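Local structure of PrgX (Enterococcus faecalis, 2AWI) at residues A[72-75]-A[76-79]; A[90-93]-A[94-98]; A[248-251]-A[252-255]. The protein acts as the receptor for the peptide sex pheromone cCF10 and probably binds DNA as a repressor in the regulation of conjugation. The protein carries 1 engineered substitution. All blocks are in the same frame, centred on the assembly; numbering follows the deposited sequence.

Contact 1: residues A[72-75]-A[76-79]; sequences VNET and GKEK
Lys-77 lays its aliphatic chain over the carbonyl of Asn-73, CG standing 3.0 Å from Asn-73 O, in the first turn of helix 74-87, where Asn-73 is the N-cap. From CG outward the lysine is extended and continues past Val-72 O to reach the carboxylate of Glu-74. There NZ forms a salt bridge with Glu-74 OE2 at 3.1 Å, arriving nearly along the C-O axis of that oxygen. The glutamate, bent at chi2 (67°), meets it with the two chains crossing at a slant. The other carboxylate oxygen, Glu-74 OE1, faces a like charge, Glu-78 OE2, at 4.4 Å; Glu-78 in turn forms a salt bridge with Arg-98, which probably eases the repulsion.

The cap itself is made by the side-chain amide of Asn-73. Its CG sits between the backbone N and the carbonyl carbon (chi1 55°), which folds OD1 back over the start of the helix to accept from Gly-76 N. The main-chain carbonyl of Asn-73 accepts from Lys-77 N, and regular bonds from Glu-78 N to Glu-74 O and from Lys-79 N to Thr-75 O carry the helix onward. Thr-75 turns its hydroxyl to Glu-52 of the second subunit, which also packs on Asn-73 and Glu-74, placing this helix start at a subunit interface. Lys-79 leads off to a salt bridge with Glu-154. In the capping bond, Gly-76 N lies 3.1 Å from Asn-73 OD1, almost in line with the C=O of the amide.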
loop_
_atom_site.group_PDB
_atom_site.type_symbol
_atom_site.label_atom_id
_atom_site.label_comp_id
_atom_site.label_asym_id
_atom_site.label_seq_id
_atom_site.Cartn_x
_atom_site.Cartn_y
_atom_site.Cartn_z
ATOM N N VAL A 72 -37.570 2.961 32.119
ATOM C CA VAL A 72 -38.893 3.183 32.695
ATOM C C VAL A 72 -38.936 3.116 34.221
ATOM O O VAL A 72 -39.431 4.042 34.866
ATOM C CB VAL A 72 -39.923 2.173 32.128
ATOM C CG1 VAL A 72 -39.445 0.748 32.371
ATOM C CG2 VAL A 72 -41.285 2.397 32.774
ATOM N N ASN A 73 -38.423 2.031 34.797
ATOM C CA ASN A 73 -38.434 1.866 36.249
ATOM C C ASN A 73 -37.278 2.539 36.984
ATOM O O ASN A 73 -36.454 3.228 36.382
ATOM C CB ASN A 73 -38.483 0.380 36.627
ATOM C CG ASN A 73 -37.364 -0.423 35.999
ATOM O OD1 ASN A 73 -36.211 0.009 35.978
ATOM N ND2 ASN A 73 -37.696 -1.605 35.495
ATOM N N GLU A 74 -37.233 2.323 38.296
ATOM C CA GLU A 74 -36.219 2.909 39.167
ATOM C C GLU A 74 -34.777 2.574 38.782
ATOM O O GLU A 74 -33.896 3.432 38.862
ATOM C CB GLU A 74 -36.477 2.475 40.610
ATOM C CG GLU A 74 -35.784 3.334 41.652
ATOM C CD GLU A 74 -36.328 4.752 41.696
ATOM O OE1 GLU A 74 -35.805 5.563 42.492
ATOM O OE2 GLU A 74 -37.276 5.055 40.938
ATOM N N THR A 75 -34.536 1.333 38.371
ATOM C CA THR A 75 -33.192 0.914 37.986
ATOM C C THR A 75 -32.733 1.569 36.683
ATOM O O THR A 75 -31.540 1.841 36.500
ATOM C CB THR A 75 -33.108 -0.621 37.848
ATOM O OG1 THR A 75 -33.290 -1.223 39.135
ATOM C CG2 THR A 75 -31.754 -1.039 37.291
ATOM N N GLY A 76 -33.676 1.812 35.777
ATOM C CA GLY A 76 -33.326 2.452 34.523
ATOM C C GLY A 76 -32.996 3.909 34.791
ATOM O O GLY A 76 -32.029 4.453 34.252
ATOM N N LYS A 77 -33.805 4.542 35.635
ATOM C CA LYS A 77 -33.592 5.937 35.990
ATOM C C LYS A 77 -32.170 6.099 36.521
ATOM O O LYS A 77 -31.433 6.987 36.092
ATOM C CB LYS A 77 -34.591 6.367 37.067
ATOM C CG LYS A 77 -36.048 6.155 36.693
ATOM C CD LYS A 77 -36.961 6.353 37.900
ATOM C CE LYS A 77 -38.408 5.998 37.570
ATOM N NZ LYS A 77 -39.299 6.019 38.770
ATOM N N GLU A 78 -31.796 5.220 37.451
ATOM C CA GLU A 78 -30.471 5.239 38.069
ATOM C C GLU A 78 -29.341 5.026 37.070
ATOM O O GLU A 78 -28.409 5.826 37.005
ATOM C CB GLU A 78 -30.388 4.170 39.165
ATOM C CG GLU A 78 -31.327 4.406 40.342
ATOM C CD GLU A 78 -30.889 5.563 41.218
ATOM O OE1 GLU A 78 -29.975 6.309 40.809
ATOM O OE2 GLU A 78 -31.460 5.732 42.315
ATOM N N LYS A 79 -29.417 3.949 36.293
ATOM C CA LYS A 79 -28.374 3.655 35.314
ATOM C C LYS A 79 -28.248 4.802 34.314
ATOM O O LYS A 79 -27.178 5.037 33.753
ATOM C CB LYS A 79 -28.673 2.338 34.583
ATOM C CG LYS A 79 -27.500 1.805 33.752
ATOM C CD LYS A 79 -27.778 0.407 33.188
ATOM C CE LYS A 79 -27.601 -0.698 34.233
ATOM N NZ LYS A 79 -26.169 -1.023 34.508
#

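Contact 2: residues A[90-93]-A[94-98]; sequences DLFD and KNFQR
Phe-92 and Phe-96, one turn apart on helix 92-102, form an offset stack: their centroids are 5.0 Å apart and the planes lie only 12° from parallel. The helix leads into the region assigned by sequence to the C-terminal TPR family of the pheromone receptor. Both rings point the same way from the helix, since each has CG anti to the backbone N (chi1 -179° for Phe-92). The stagger places Phe-96 CB over the centre of the Phe-92 ring, a CH-pi contact of 4.2 Å to the centroid, while Phe-92 CZ stands over the rim of the Phe-96 ring. Phe-92 is the buried member, packing against Tyr-116, Ile-119 and Ala-120 of helix 107-122; both rings reach Val-127.

Behind the rings the backbone makes the same step, Phe-96 N donating to Phe-92 O at 2.7 Å. A weak bond from Asn-95 N to Leu-91 O leads into this turn, and another weak one joins Gln-97 N to Asp-93 O.

Asp-93 is the other large contributor. Its carboxylate comes over toward the side chain of Gln-97, and the planes of the carboxylate and the amide are steeply inclined, 69° apart. The aliphatic part of the glutamine also lies on the aspartate main chain. Asn-95 instead turns toward helix 74-87, touching Leu-81 and Ile-85, and Leu-91 reaches Ile-85 as well; the turn thus packs on two helices and leaves Asp-93, Lys-94 and Gln-97 at the surface. On the glutamine, CG is the atom that meets the backbone, 3.0 Å from Asp-93 O.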
loop_
_atom_site.group_PDB
_atom_site.type_symbol
_atom_site.label_atom_id
_atom_site.label_comp_id
_atom_site.label_asym_id
_atom_site.label_seq_id
_atom_site.Cartn_x
_atom_site.Cartn_y
_atom_site.Cartn_z
ATOM N N ASP A 90 -20.532 17.223 40.387
ATOM C CA ASP A 90 -20.984 17.831 41.638
ATOM C C ASP A 90 -22.166 17.028 42.160
ATOM O O ASP A 90 -22.493 17.065 43.348
ATOM C CB ASP A 90 -21.404 19.289 41.418
ATOM C CG ASP A 90 -22.368 19.790 42.488
ATOM O OD1 ASP A 90 -23.570 19.444 42.421
ATOM O OD2 ASP A 90 -21.927 20.520 43.403
ATOM N N LEU A 91 -22.798 16.294 41.251
ATOM C CA LEU A 91 -23.956 15.474 41.576
ATOM C C LEU A 91 -23.532 14.157 42.224
ATOM O O LEU A 91 -24.278 13.569 43.008
ATOM C CB LEU A 91 -24.748 15.187 40.299
ATOM C CG LEU A 91 -25.101 16.408 39.446
ATOM C CD1 LEU A 91 -25.664 15.950 38.104
ATOM C CD2 LEU A 91 -26.093 17.290 40.195
ATOM N N PHE A 92 -22.329 13.708 41.882
ATOM C CA PHE A 92 -21.764 12.465 42.393
ATOM C C PHE A 92 -22.117 12.205 43.859
ATOM O O PHE A 92 -23.015 11.422 44.177
ATOM C CB PHE A 92 -20.242 12.505 42.229
ATOM C CG PHE A 92 -19.542 11.264 42.696
ATOM C CD1 PHE A 92 -19.508 10.126 41.900
ATOM C CD2 PHE A 92 -18.904 11.237 43.935
ATOM C CE1 PHE A 92 -18.849 8.979 42.330
ATOM C CE2 PHE A 92 -18.245 10.097 44.373
ATOM C CZ PHE A 92 -18.215 8.965 43.568
ATOM N N ASP A 93 -21.388 12.883 44.736
ATOM C CA ASP A 93 -21.537 12.781 46.180
ATOM C C ASP A 93 -22.916 12.398 46.709
ATOM O O ASP A 93 -23.093 11.325 47.286
ATOM C CB ASP A 93 -21.110 14.103 46.815
ATOM C CG ASP A 93 -20.457 13.917 48.160
ATOM O OD1 ASP A 93 -21.111 13.371 49.072
ATOM O OD2 ASP A 93 -19.282 14.316 48.302
ATOM N N LYS A 94 -23.891 13.281 46.517
ATOM C CA LYS A 94 -25.245 13.053 47.019
ATOM C C LYS A 94 -25.931 11.811 46.457
ATOM O O LYS A 94 -26.684 11.139 47.164
ATOM C CB LYS A 94 -26.105 14.291 46.755
ATOM C CG LYS A 94 -27.303 14.422 47.679
ATOM C CD LYS A 94 -27.854 15.838 47.647
ATOM C CE LYS A 94 -28.947 16.036 48.684
ATOM N NZ LYS A 94 -29.403 17.456 48.748
ATOM N N ASN A 95 -25.675 11.510 45.190
ATOM C CA ASN A 95 -26.275 10.343 44.557
ATOM C C ASN A 95 -25.538 9.084 44.977
ATOM O O ASN A 95 -26.147 8.036 45.191
ATOM C CB ASN A 95 -26.233 10.488 43.038
ATOM C CG ASN A 95 -27.298 11.427 42.517
ATOM O OD1 ASN A 95 -27.091 12.130 41.528
ATOM N ND2 ASN A 95 -28.452 11.434 43.173
ATOM N N PHE A 96 -24.221 9.201 45.101
ATOM C CA PHE A 96 -23.387 8.076 45.498
ATOM C C PHE A 96 -23.749 7.614 46.900
ATOM O O PHE A 96 -23.569 6.447 47.240
ATOM C CB PHE A 96 -21.912 8.472 45.457
ATOM C CG PHE A 96 -20.970 7.345 45.769
ATOM C CD1 PHE A 96 -20.881 6.243 44.924
ATOM C CD2 PHE A 96 -20.171 7.386 46.910
ATOM C CE1 PHE A 96 -20.004 5.192 45.211
ATOM C CE2 PHE A 96 -19.293 6.349 47.208
ATOM C CZ PHE A 96 -19.207 5.247 46.360
ATOM N N GLN A 97 -24.262 8.532 47.713
ATOM C CA GLN A 97 -24.644 8.201 49.082
ATOM C C GLN A 97 -25.939 7.404 49.111
ATOM O O GLN A 97 -26.293 6.816 50.131
ATOM C CB GLN A 97 -24.808 9.473 49.919
ATOM C CG GLN A 97 -23.536 10.295 50.059
ATOM C CD GLN A 97 -23.724 11.518 50.941
ATOM O OE1 GLN A 97 -22.819 12.342 51.082
ATOM N NE2 GLN A 97 -24.902 11.639 51.544
ATOM N N ARG A 98 -26.646 7.393 47.988
ATOM C CA ARG A 98 -27.900 6.661 47.886
ATOM C C ARG A 98 -27.637 5.292 47.264
ATOM O O ARG A 98 -28.192 4.281 47.690
ATOM C CB ARG A 98 -28.900 7.434 47.019
ATOM C CG ARG A 98 -30.231 6.715 46.829
ATOM C CD ARG A 98 -31.175 7.445 45.865
ATOM N NE ARG A 98 -30.655 7.523 44.498
ATOM C CZ ARG A 98 -29.964 8.550 44.012
ATOM N NH1 ARG A 98 -29.707 9.602 44.778
ATOM N NH2 ARG A 98 -29.526 8.526 42.759
#

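Contact 3: residues A[248-251]-A[252-255]; sequences DKNI and DSYL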
loop_
_atom_site.group_PDB
_atom_site.type_symbol
_atom_site.label_atom_id
_atom_site.label_comp_id
_atom_site.label_asym_id
_atom_site.label_seq_id
_atom_site.Cartn_x
_atom_site.Cartn_y
_atom_site.Cartn_z
ATOM N N ASP A 248 5.925 -14.165 17.534
ATOM C CA ASP A 248 7.005 -14.418 16.591
ATOM C C ASP A 248 7.161 -13.266 15.606
ATOM O O ASP A 248 6.864 -13.418 14.425
ATOM C CB ASP A 248 6.747 -15.720 15.827
ATOM C CG ASP A 248 5.276 -15.940 15.524
ATOM O OD1 ASP A 248 4.503 -16.169 16.476
ATOM O OD2 ASP A 248 4.888 -15.886 14.338
ATOM N N LYS A 249 7.641 -12.127 16.102
ATOM C CA LYS A 249 7.839 -10.920 15.299
ATOM C C LYS A 249 7.607 -11.109 13.806
ATOM O O LYS A 249 8.536 -11.105 12.999
ATOM C CB LYS A 249 9.232 -10.336 15.551
ATOM C CG LYS A 249 9.451 -9.913 16.998
ATOM C CD LYS A 249 8.280 -9.068 17.498
ATOM C CE LYS A 249 8.417 -8.694 18.968
ATOM N NZ LYS A 249 9.513 -7.707 19.198
ATOM N N ASN A 250 6.336 -11.269 13.462
ATOM C CA ASN A 250 5.894 -11.470 12.092
ATOM C C ASN A 250 5.515 -10.109 11.518
ATOM O O ASN A 250 4.635 -9.439 12.052
ATOM C CB ASN A 250 4.678 -12.402 12.093
ATOM C CG ASN A 250 4.188 -12.728 10.706
ATOM O OD1 ASN A 250 3.905 -11.834 9.910
ATOM N ND2 ASN A 250 4.072 -14.018 10.407
ATOM N N ILE A 251 6.170 -9.692 10.438
ATOM C CA ILE A 251 5.855 -8.392 9.853
ATOM C C ILE A 251 4.460 -8.344 9.219
ATOM O O ILE A 251 3.749 -7.347 9.368
ATOM C CB ILE A 251 6.898 -7.944 8.800
ATOM C CG1 ILE A 251 6.718 -6.449 8.530
ATOM C CG2 ILE A 251 6.743 -8.739 7.511
ATOM C CD1 ILE A 251 7.534 -5.915 7.388
ATOM N N ASP A 252 4.066 -9.405 8.512
ATOM C CA ASP A 252 2.738 -9.432 7.899
ATOM C C ASP A 252 1.662 -9.198 8.952
ATOM O O ASP A 252 0.641 -8.561 8.676
ATOM C CB ASP A 252 2.465 -10.766 7.195
ATOM C CG ASP A 252 3.145 -10.860 5.844
ATOM O OD1 ASP A 252 3.404 -9.801 5.233
ATOM O OD2 ASP A 252 3.407 -11.990 5.388
ATOM N N SER A 253 1.890 -9.712 10.158
ATOM C CA SER A 253 0.929 -9.529 11.236
ATOM C C SER A 253 0.921 -8.075 11.665
ATOM O O SER A 253 -0.114 -7.542 12.072
ATOM C CB SER A 253 1.284 -10.408 12.436
ATOM O OG SER A 253 1.066 -11.775 12.144
ATOM N N TYR A 254 2.079 -7.431 11.574
ATOM C CA TYR A 254 2.176 -6.036 11.964
ATOM C C TYR A 254 1.453 -5.180 10.939
ATOM O O TYR A 254 0.784 -4.213 11.289
ATOM C CB TYR A 254 3.637 -5.603 12.067
ATOM C CG TYR A 254 3.817 -4.259 12.733
ATOM C CD1 TYR A 254 3.594 -3.071 12.033
ATOM C CD2 TYR A 254 4.165 -4.178 14.082
ATOM C CE1 TYR A 254 3.713 -1.833 12.666
ATOM C CE2 TYR A 254 4.285 -2.950 14.724
ATOM C CZ TYR A 254 4.056 -1.785 14.013
ATOM O OH TYR A 254 4.152 -0.584 14.662
ATOM N N LEU A 255 1.596 -5.547 9.672
ATOM C CA LEU A 255 0.944 -4.829 8.591
ATOM C C LEU A 255 -0.572 -5.023 8.674
ATOM O O LEU A 255 -1.329 -4.064 8.526
ATOM C CB LEU A 255 1.464 -5.328 7.242
ATOM C CG LEU A 255 2.981 -5.212 7.058
ATOM C CD1 LEU A 255 3.362 -5.679 5.657
ATOM C CD2 LEU A 255 3.421 -3.766 7.283
#
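The backbone leaves helix 230-248 through a short turn and re-enters helical geometry at Ile-251, with Asn-250 still extended as the N-cap of helix 251-266. Both segments fall in the region that sequence assigns to the C-terminal TPR family of the pheromone receptor. The first turn is closed by Tyr-254 N to Asn-250 O at 3.3 Å and Leu-255 N to Ile-251 O at 2.8 Å. Weak bonds from Ser-253 N to Asn-250 O and from Tyr-254 N to Ile-251 O accompany them.

The capping group is the side-chain amide of Asn-250. CG is anti to the backbone N (chi1 -177°), which carries OD1 across the opening of the helix to accept from Ser-253 N at 2.9 Å. The donor stands above the carbonyl plane, 42° out of it, instead of on a lone pair. Asp-252 N lies 2.8 Å from the same oxygen, Asn-250 OD1. Ser-253 rests its OG beside the asparagine amide, 3.6 Å from Asn-250 CG, while its hydroxyl is hydrogen-bonded to Gln-244. Along another flank, Ile-251 CG1 meets Leu-255 CG at 4.2 Å, and the leucine CG also lies over Ile-251 O, one turn back.

Ser-253 and Tyr-254 bond within the chain: Gln-244 and Phe-245 belong to helix 230-248, the phenylalanine ring meeting Tyr-254 edge-to-face, and Ser-284 of helix 270-286 bonds the tyrosine hydroxyl. The third subunit also packs on this turn, its Leu-255 against Leu-255, its Phe-289 against Ile-251 and its Ile-251 against Tyr-254, so the start of helix 251-266 is shared between neighbouring helices of its own chain and a subunit interface.

Overall arrangement
All three contacts lie at helix starts in this all-helical chain and follow one another in series. Contacts 1 and 2 occupy consecutive helices, 74-87 and 92-102, with centres about 16 Å apart; they are tied directly by the salt bridge of Glu-78 OE2 with Arg-98 NE at 2.9 Å, and both helices pack on helix 107-122. Contact 3, on helix 251-266, is remote, its centre about 47 Å from that of contact 1, on the opposite side of the chain's centre, and about 48 Å from that of contact 2. Contacts 1 and 3 meet different neighbours, the second and third subunits, so the chain is engaged in the assembly at two widely separated places.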